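Local coordinates for putative cytochrome P450 120 (PDB 2VE3), which binds heme and retinoic acid and probably acts as a monooxygenase that inserts oxygen from molecular oxygen into its substrate, at residues 74-79 / 340-345; 67-72 / 321-326. All coordinates share one frame; numbering follows the deposited sequence.

Contact 1: 74-79 / 340-345. With HEM (protoporphyrin IX containing Fe), chain C; REA (retinoic acid), chain D.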
# COMPACT_ATOMS: atom_id res chain seq x y z
N GLU A 74 -5.37 -24.44 -4.05
CA GLU A 74 -5.77 -25.61 -3.27
C GLU A 74 -5.38 -25.51 -1.79
O GLU A 74 -5.81 -26.35 -0.98
CB GLU A 74 -5.17 -26.87 -3.88
N THR A 75 -4.59 -24.50 -1.43
CA THR A 75 -4.01 -24.43 -0.08
C THR A 75 -4.33 -23.15 0.69
O THR A 75 -4.62 -23.21 1.89
CB THR A 75 -2.48 -24.58 -0.16
OG1 THR A 75 -2.16 -25.66 -1.03
CG2 THR A 75 -1.87 -24.82 1.23
N PHE A 76 -4.25 -22.00 0.02
CA PHE A 76 -4.34 -20.70 0.69
C PHE A 76 -5.51 -19.85 0.21
O PHE A 76 -5.76 -19.69 -0.99
CB PHE A 76 -3.01 -19.94 0.57
CG PHE A 76 -1.84 -20.67 1.19
CD1 PHE A 76 -1.78 -20.87 2.57
CD2 PHE A 76 -0.82 -21.17 0.40
CE1 PHE A 76 -0.72 -21.54 3.15
CE2 PHE A 76 0.26 -21.85 0.97
CZ PHE A 76 0.30 -22.04 2.35
N GLN A 77 -6.25 -19.32 1.17
CA GLN A 77 -7.40 -18.47 0.89
C GLN A 77 -7.14 -17.13 1.54
O GLN A 77 -7.01 -17.07 2.76
CB GLN A 77 -8.67 -19.14 1.46
CG GLN A 77 -9.94 -18.33 1.37
CD GLN A 77 -11.17 -19.21 1.43
OE1 GLN A 77 -11.82 -19.32 2.48
NE2 GLN A 77 -11.48 -19.89 0.32
N ALA A 78 -7.07 -16.06 0.75
CA ALA A 78 -6.78 -14.73 1.30
C ALA A 78 -7.78 -14.29 2.36
O ALA A 78 -8.97 -14.57 2.28
CB ALA A 78 -6.65 -13.68 0.21
N THR A 79 -7.29 -13.58 3.36
CA THR A 79 -8.17 -13.03 4.38
C THR A 79 -7.56 -11.76 4.96
O THR A 79 -6.45 -11.37 4.63
CB THR A 79 -8.50 -14.10 5.45
OG1 THR A 79 -9.66 -13.71 6.19
CG2 THR A 79 -7.31 -14.34 6.38
N TRP A 340 -6.16 -22.62 10.51
CA TRP A 340 -5.33 -21.61 11.13
C TRP A 340 -4.96 -20.63 10.02
O TRP A 340 -5.06 -20.98 8.83
CB TRP A 340 -4.04 -22.23 11.66
CG TRP A 340 -4.15 -22.99 12.95
CD1 TRP A 340 -5.18 -23.80 13.37
CD2 TRP A 340 -3.14 -23.06 13.96
NE1 TRP A 340 -4.88 -24.34 14.61
CE2 TRP A 340 -3.62 -23.91 14.98
CE3 TRP A 340 -1.87 -22.48 14.11
CZ2 TRP A 340 -2.88 -24.19 16.14
CZ3 TRP A 340 -1.14 -22.75 15.25
CH2 TRP A 340 -1.64 -23.60 16.25
N LEU A 341 -4.54 -19.43 10.41
CA LEU A 341 -4.04 -18.44 9.46
C LEU A 341 -2.52 -18.39 9.39
O LEU A 341 -1.83 -18.67 10.38
CB LEU A 341 -4.54 -17.05 9.85
CG LEU A 341 -5.80 -16.46 9.24
CD1 LEU A 341 -6.96 -17.44 9.22
CD2 LEU A 341 -6.16 -15.19 10.00
N VAL A 342 -2.01 -18.03 8.22
CA VAL A 342 -0.62 -17.73 8.00
C VAL A 342 -0.53 -16.26 7.60
O VAL A 342 -1.37 -15.77 6.83
CB VAL A 342 -0.01 -18.60 6.85
CG1 VAL A 342 1.48 -18.33 6.67
CG2 VAL A 342 -0.25 -20.06 7.10
N SER A 343 0.46 -15.56 8.14
CA SER A 343 0.76 -14.19 7.75
C SER A 343 2.16 -14.09 7.18
O SER A 343 3.14 -14.49 7.84
CB SER A 343 0.66 -13.24 8.94
OG SER A 343 0.94 -11.90 8.54
N TYR A 344 2.28 -13.53 5.97
CA TYR A 344 3.57 -13.34 5.35
C TYR A 344 3.99 -11.90 5.60
O TYR A 344 3.23 -10.97 5.33
CB TYR A 344 3.57 -13.73 3.85
CG TYR A 344 2.92 -12.73 2.91
CD1 TYR A 344 3.68 -11.74 2.27
CD2 TYR A 344 1.55 -12.78 2.65
CE1 TYR A 344 3.07 -10.81 1.40
CE2 TYR A 344 0.95 -11.88 1.79
CZ TYR A 344 1.71 -10.89 1.18
OH TYR A 344 1.11 -10.01 0.34
N GLN A 345 5.18 -11.74 6.16
CA GLN A 345 5.63 -10.44 6.64
C GLN A 345 6.68 -9.86 5.70
O GLN A 345 7.84 -10.31 5.68
CB GLN A 345 6.16 -10.54 8.07
CG GLN A 345 5.07 -10.89 9.10
CD GLN A 345 4.11 -9.73 9.31
OE1 GLN A 345 4.53 -8.63 9.71
NE2 GLN A 345 2.83 -9.94 9.01
CHA HEM C . -2.99 -5.90 -3.16
CHB HEM C . 0.96 -3.45 -1.74
CHC HEM C . -0.63 0.50 -4.10
CHD HEM C . -4.79 -1.73 -5.04
C1A HEM C . -1.76 -5.61 -2.57
C2A HEM C . -0.92 -6.51 -1.81
C3A HEM C . 0.18 -5.82 -1.43
C4A HEM C . 0.05 -4.47 -1.93
CMA HEM C . 1.38 -6.32 -0.60
CAA HEM C . -1.21 -8.00 -1.53
CBA HEM C . -1.94 -8.23 -0.21
CGA HEM C . -2.32 -9.69 -0.15
O1A HEM C . -1.38 -10.54 -0.14
O2A HEM C . -3.55 -10.01 -0.13
C1B HEM C . 0.90 -2.18 -2.29
C2B HEM C . 1.94 -1.16 -2.24
C3B HEM C . 1.50 -0.07 -2.91
C4B HEM C . 0.17 -0.37 -3.38
CMB HEM C . 3.31 -1.35 -1.56
CAB HEM C . 2.21 1.30 -3.14
CBB HEM C . 3.53 1.43 -3.34
C1C HEM C . -1.87 0.25 -4.61
C2C HEM C . -2.66 1.13 -5.44
C3C HEM C . -3.82 0.52 -5.71
C4C HEM C . -3.80 -0.78 -5.03
CMC HEM C . -2.20 2.52 -5.96
CAC HEM C . -4.98 1.04 -6.60
CBC HEM C . -5.82 2.03 -6.24
C1D HEM C . -4.73 -3.02 -4.55
C2D HEM C . -5.85 -3.92 -4.49
C3D HEM C . -5.30 -5.22 -3.89
C4D HEM C . -3.88 -4.98 -3.68
CMD HEM C . -7.31 -3.61 -4.92
CAD HEM C . -6.07 -6.53 -3.60
CBD HEM C . -5.68 -7.55 -4.67
CGD HEM C . -6.43 -8.85 -4.45
O1D HEM C . -6.41 -9.69 -5.39
O2D HEM C . -7.05 -9.06 -3.37
NA HEM C . -1.14 -4.39 -2.62
NB HEM C . -0.18 -1.65 -2.97
NC HEM C . -2.60 -0.91 -4.36
ND HEM C . -3.58 -3.68 -4.08
FE HEM C . -1.74 -2.70 -3.77
C1 REA D . -4.18 -2.97 0.43
C2 REA D . -5.35 -3.19 -0.52
C3 REA D . -6.03 -4.52 -0.21
C4 REA D . -6.70 -4.46 1.16
C5 REA D . -5.82 -3.82 2.22
C6 REA D . -4.66 -3.12 1.89
C7 REA D . -3.89 -2.51 2.98
C8 REA D . -3.02 -3.34 3.81
C9 REA D . -2.38 -2.72 4.99
C10 REA D . -1.93 -3.64 6.02
C11 REA D . -0.65 -3.57 6.68
C12 REA D . -0.28 -4.83 7.32
C13 REA D . 0.22 -4.92 8.69
C14 REA D . 0.63 -6.22 9.06
C15 REA D . 1.64 -6.51 10.06
C16 REA D . -3.08 -4.02 0.17
C17 REA D . -3.64 -1.57 0.15
C18 REA D . -6.26 -3.95 3.66
C19 REA D . -2.24 -1.23 5.17
C20 REA D . 0.27 -3.71 9.59
O1 REA D . 2.28 -5.60 10.61
O2 REA D . 1.87 -7.69 10.37
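Heme O1A, a propionate oxygen, accepts a short hydrogen bond from Tyr344 OH at 2.6 Å. Arg323 reaches the same oxygen, so more than one donor grips it. The site lies at the main β-sheet of the cytochrome P450 fold. Strands 76-79 and 341-345 are not neighbours in that sheet. Strand 320-325 runs between them, antiparallel to each, and they meet only through side chains. Tyr344 CG sits between its backbone N and carbonyl carbon (chi1 76°), which sets the direction in which the ring leaves the strand. The propionate oxygen lies at the ring edge, in the ring plane. An edge-to-face contact with Phe69 packs the same ring.

Next to it, Gln345 serves the other ligand. Its NE2 donates to retinoic acid O2 at 2.8 Å, with a bent N-H...O angle of 136°. The same nitrogen donates to Ser343 OG, also at 2.8 Å. That hydroxyl lies close to the amide plane and is also bonded to Gly321 O. Ser343 is thus a second-shell residue that probably helps to hold the amide in this rotation. The ligand carboxylate meets a neutral amide here.

Across the sheet, Phe76 CE1 approaches Val342 CG2 obliquely, at 4.2 Å. Leu68 of helix 62-68 touches both residues. One face of the Phe76 ring is covered locally: Thr75 CG2 stands 3.6 Å above the ring plane, over its centre. Thr79 points toward strand 341-345, and its side chain crosses that of Leu341 at about a right angle. Thr79 CG2 is 3.9 Å from both CG and CD2 of Leu341.

Contact 2: 67-72 / 321-326. With HEM (protoporphyrin IX containing Fe), chain C.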
# COMPACT_ATOMS: atom_id res chain seq x y z
N PHE A 67 6.62 -20.79 -0.73
CA PHE A 67 5.61 -21.68 -0.15
C PHE A 67 4.17 -21.11 -0.21
O PHE A 67 3.22 -21.78 -0.68
CB PHE A 67 6.06 -22.01 1.29
CG PHE A 67 4.99 -22.58 2.18
CD1 PHE A 67 4.47 -23.86 1.96
CD2 PHE A 67 4.54 -21.86 3.28
CE1 PHE A 67 3.48 -24.39 2.79
CE2 PHE A 67 3.55 -22.39 4.12
CZ PHE A 67 3.02 -23.66 3.88
N LEU A 68 4.03 -19.87 0.24
CA LEU A 68 2.72 -19.21 0.31
C LEU A 68 2.17 -18.84 -1.07
O LEU A 68 0.97 -18.75 -1.24
CB LEU A 68 2.81 -17.97 1.23
CG LEU A 68 1.51 -17.38 1.77
CD1 LEU A 68 0.86 -18.23 2.86
CD2 LEU A 68 1.82 -16.02 2.30
N PHE A 69 3.05 -18.65 -2.05
CA PHE A 69 2.61 -18.30 -3.41
C PHE A 69 2.77 -19.47 -4.40
O PHE A 69 2.94 -19.26 -5.60
CB PHE A 69 3.33 -17.04 -3.92
CG PHE A 69 3.25 -15.85 -2.98
CD1 PHE A 69 2.04 -15.50 -2.37
CD2 PHE A 69 4.37 -15.06 -2.74
CE1 PHE A 69 1.97 -14.40 -1.51
CE2 PHE A 69 4.31 -13.95 -1.88
CZ PHE A 69 3.10 -13.63 -1.27
N THR A 70 2.66 -20.70 -3.88
CA THR A 70 2.79 -21.92 -4.68
C THR A 70 1.63 -22.87 -4.39
O THR A 70 1.21 -23.00 -3.24
CB THR A 70 4.14 -22.64 -4.39
OG1 THR A 70 5.23 -21.81 -4.85
CG2 THR A 70 4.23 -23.99 -5.10
N LYS A 71 1.11 -23.52 -5.44
CA LYS A 71 -0.05 -24.41 -5.31
C LYS A 71 -1.05 -23.75 -4.37
O LYS A 71 -1.53 -24.37 -3.41
CB LYS A 71 0.37 -25.79 -4.80
CG LYS A 71 1.48 -26.45 -5.61
CD LYS A 71 2.01 -27.71 -4.93
CE LYS A 71 3.13 -28.35 -5.74
NZ LYS A 71 4.22 -27.37 -6.13
N GLU A 72 -1.33 -22.49 -4.66
CA GLU A 72 -2.02 -21.57 -3.76
C GLU A 72 -3.54 -21.81 -3.69
O GLU A 72 -4.13 -21.84 -2.60
CB GLU A 72 -1.73 -20.15 -4.25
CG GLU A 72 -2.17 -19.06 -3.32
CD GLU A 72 -1.81 -17.70 -3.85
OE1 GLU A 72 -1.08 -17.64 -4.86
OE2 GLU A 72 -2.26 -16.69 -3.26
N GLY A 321 0.31 -9.66 4.45
CA GLY A 321 -1.03 -10.17 4.12
C GLY A 321 -1.33 -11.39 4.97
O GLY A 321 -0.48 -11.86 5.72
N PHE A 322 -2.55 -11.91 4.83
CA PHE A 322 -3.04 -13.04 5.62
C PHE A 322 -3.77 -14.07 4.76
O PHE A 322 -4.42 -13.71 3.78
CB PHE A 322 -3.95 -12.56 6.75
CG PHE A 322 -3.31 -11.54 7.64
CD1 PHE A 322 -2.74 -11.92 8.85
CD2 PHE A 322 -3.25 -10.20 7.25
CE1 PHE A 322 -2.13 -10.96 9.67
CE2 PHE A 322 -2.65 -9.24 8.06
CZ PHE A 322 -2.08 -9.62 9.26
N ARG A 323 -3.61 -15.34 5.12
CA ARG A 323 -4.18 -16.47 4.37
C ARG A 323 -4.73 -17.48 5.37
O ARG A 323 -4.10 -17.73 6.39
CB ARG A 323 -3.10 -17.16 3.51
CG ARG A 323 -2.38 -16.26 2.50
CD ARG A 323 -3.27 -15.83 1.34
NE ARG A 323 -2.54 -15.07 0.32
CZ ARG A 323 -2.42 -13.74 0.29
NH1 ARG A 323 -2.98 -12.99 1.23
NH2 ARG A 323 -1.75 -13.16 -0.69
N GLU A 324 -5.90 -18.02 5.09
CA GLU A 324 -6.39 -19.17 5.84
C GLU A 324 -5.86 -20.44 5.18
O GLU A 324 -5.86 -20.55 3.95
CB GLU A 324 -7.93 -19.21 5.89
CG GLU A 324 -8.44 -20.32 6.82
CD GLU A 324 -9.95 -20.51 6.80
OE1 GLU A 324 -10.68 -19.57 6.44
OE2 GLU A 324 -10.39 -21.63 7.17
N LEU A 325 -5.40 -21.39 5.99
CA LEU A 325 -5.06 -22.71 5.46
C LEU A 325 -6.35 -23.49 5.25
O LEU A 325 -7.12 -23.68 6.19
CB LEU A 325 -4.14 -23.45 6.42
CG LEU A 325 -2.69 -22.97 6.49
CD1 LEU A 325 -2.19 -23.04 7.94
CD2 LEU A 325 -1.81 -23.78 5.54
N ILE A 326 -6.61 -23.91 4.01
CA ILE A 326 -7.79 -24.72 3.70
C ILE A 326 -7.44 -26.20 3.53
O ILE A 326 -8.31 -27.07 3.57
CB ILE A 326 -8.63 -24.16 2.52
CG1 ILE A 326 -7.79 -24.01 1.25
CG2 ILE A 326 -9.27 -22.81 2.91
CD1 ILE A 326 -8.61 -23.95 -0.03
CHA HEM C . -2.99 -5.90 -3.16
CHB HEM C . 0.96 -3.45 -1.74
CHC HEM C . -0.63 0.50 -4.10
CHD HEM C . -4.79 -1.73 -5.04
C1A HEM C . -1.76 -5.61 -2.57
C2A HEM C . -0.92 -6.51 -1.81
C3A HEM C . 0.18 -5.82 -1.43
C4A HEM C . 0.05 -4.47 -1.93
CMA HEM C . 1.38 -6.32 -0.60
CAA HEM C . -1.21 -8.00 -1.53
CBA HEM C . -1.94 -8.23 -0.21
CGA HEM C . -2.32 -9.69 -0.15
O1A HEM C . -1.38 -10.54 -0.14
O2A HEM C . -3.55 -10.01 -0.13
C1B HEM C . 0.90 -2.18 -2.29
C2B HEM C . 1.94 -1.16 -2.24
C3B HEM C . 1.50 -0.07 -2.91
C4B HEM C . 0.17 -0.37 -3.38
CMB HEM C . 3.31 -1.35 -1.56
CAB HEM C . 2.21 1.30 -3.14
CBB HEM C . 3.53 1.43 -3.34
C1C HEM C . -1.87 0.25 -4.61
C2C HEM C . -2.66 1.13 -5.44
C3C HEM C . -3.82 0.52 -5.71
C4C HEM C . -3.80 -0.78 -5.03
CMC HEM C . -2.20 2.52 -5.96
CAC HEM C . -4.98 1.04 -6.60
CBC HEM C . -5.82 2.03 -6.24
C1D HEM C . -4.73 -3.02 -4.55
C2D HEM C . -5.85 -3.92 -4.49
C3D HEM C . -5.30 -5.22 -3.89
C4D HEM C . -3.88 -4.98 -3.68
CMD HEM C . -7.31 -3.61 -4.92
CAD HEM C . -6.07 -6.53 -3.60
CBD HEM C . -5.68 -7.55 -4.67
CGD HEM C . -6.43 -8.85 -4.45
O1D HEM C . -6.41 -9.69 -5.39
O2D HEM C . -7.05 -9.06 -3.37
NA HEM C . -1.14 -4.39 -2.62
NB HEM C . -0.18 -1.65 -2.97
NC HEM C . -2.60 -0.91 -4.36
ND HEM C . -3.58 -3.68 -4.08
FE HEM C . -1.74 -2.70 -3.77
O HOH W 1 -1.45 -17.33 -0.75
O HOH W 2 -1.23 -14.21 -3.20
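Arg323 and Glu72 form a long salt bridge, with Arg323 NE 3.9 Å from Glu72 OE2. Their carboxylate and guanidinium planes are nearly parallel, 5° apart. Waters do most of the bridging. Water 1 lies in the guanidinium plane, accepts from Arg323 NE at 2.7 Å, and donates to Glu72 OE2 and Leu68 O. Water 2 accepts from Arg323 NH2 at 2.8 Å and lies within hydrogen-bonding distance of Glu72 OE2. Glu72 OE1 is held by Leu388 N, shortly before Cys391, the probable axial heme ligand.

The direct hydrogen bonds of Arg323 go to the heme and to the strand. NH2 donates to heme O1A at 2.7 Å, while NH1 adds weak bonds to both propionate oxygens. NH1 also donates to Phe322 O at 3.0 Å. The Arg323 chain bends at chi2 (-71°), which helps turn its guanidinium to the propionate and Glu72.

Apolar packing joins Leu68 CD1 to Arg323 CG at 3.8 Å. The Phe69 ring edge lies beside the guanidinium, CE1 4.0 Å from Arg323 NH2, with the planes 49° apart.

Tyr344, His101 and Arg389 also bond the heme. At this propionate site one buried arginine lies between two acids, which probably favours the ionised form of both.

In the fold
From the N terminus, the chain passes through helix 62-68, which opens contact 2, and then through strand 76-79, which opens contact 1. Some 240 residues follow, mostly helical. Strand 320-325 then returns and closes the loop of contact 2. Strand 341-345 comes later and closes that of contact 1. The two loops therefore cross, their segments alternating along the chain. Strand 320-325 joins the contacts physically, through Gln77 O with Glu324 N on one side and Val342 N with Arg323 O on the other. Together they tie the helix between strands 54-59 and 76-79, three strands of the sheet and one heme propionate, with retinoic acid reached from contact 1.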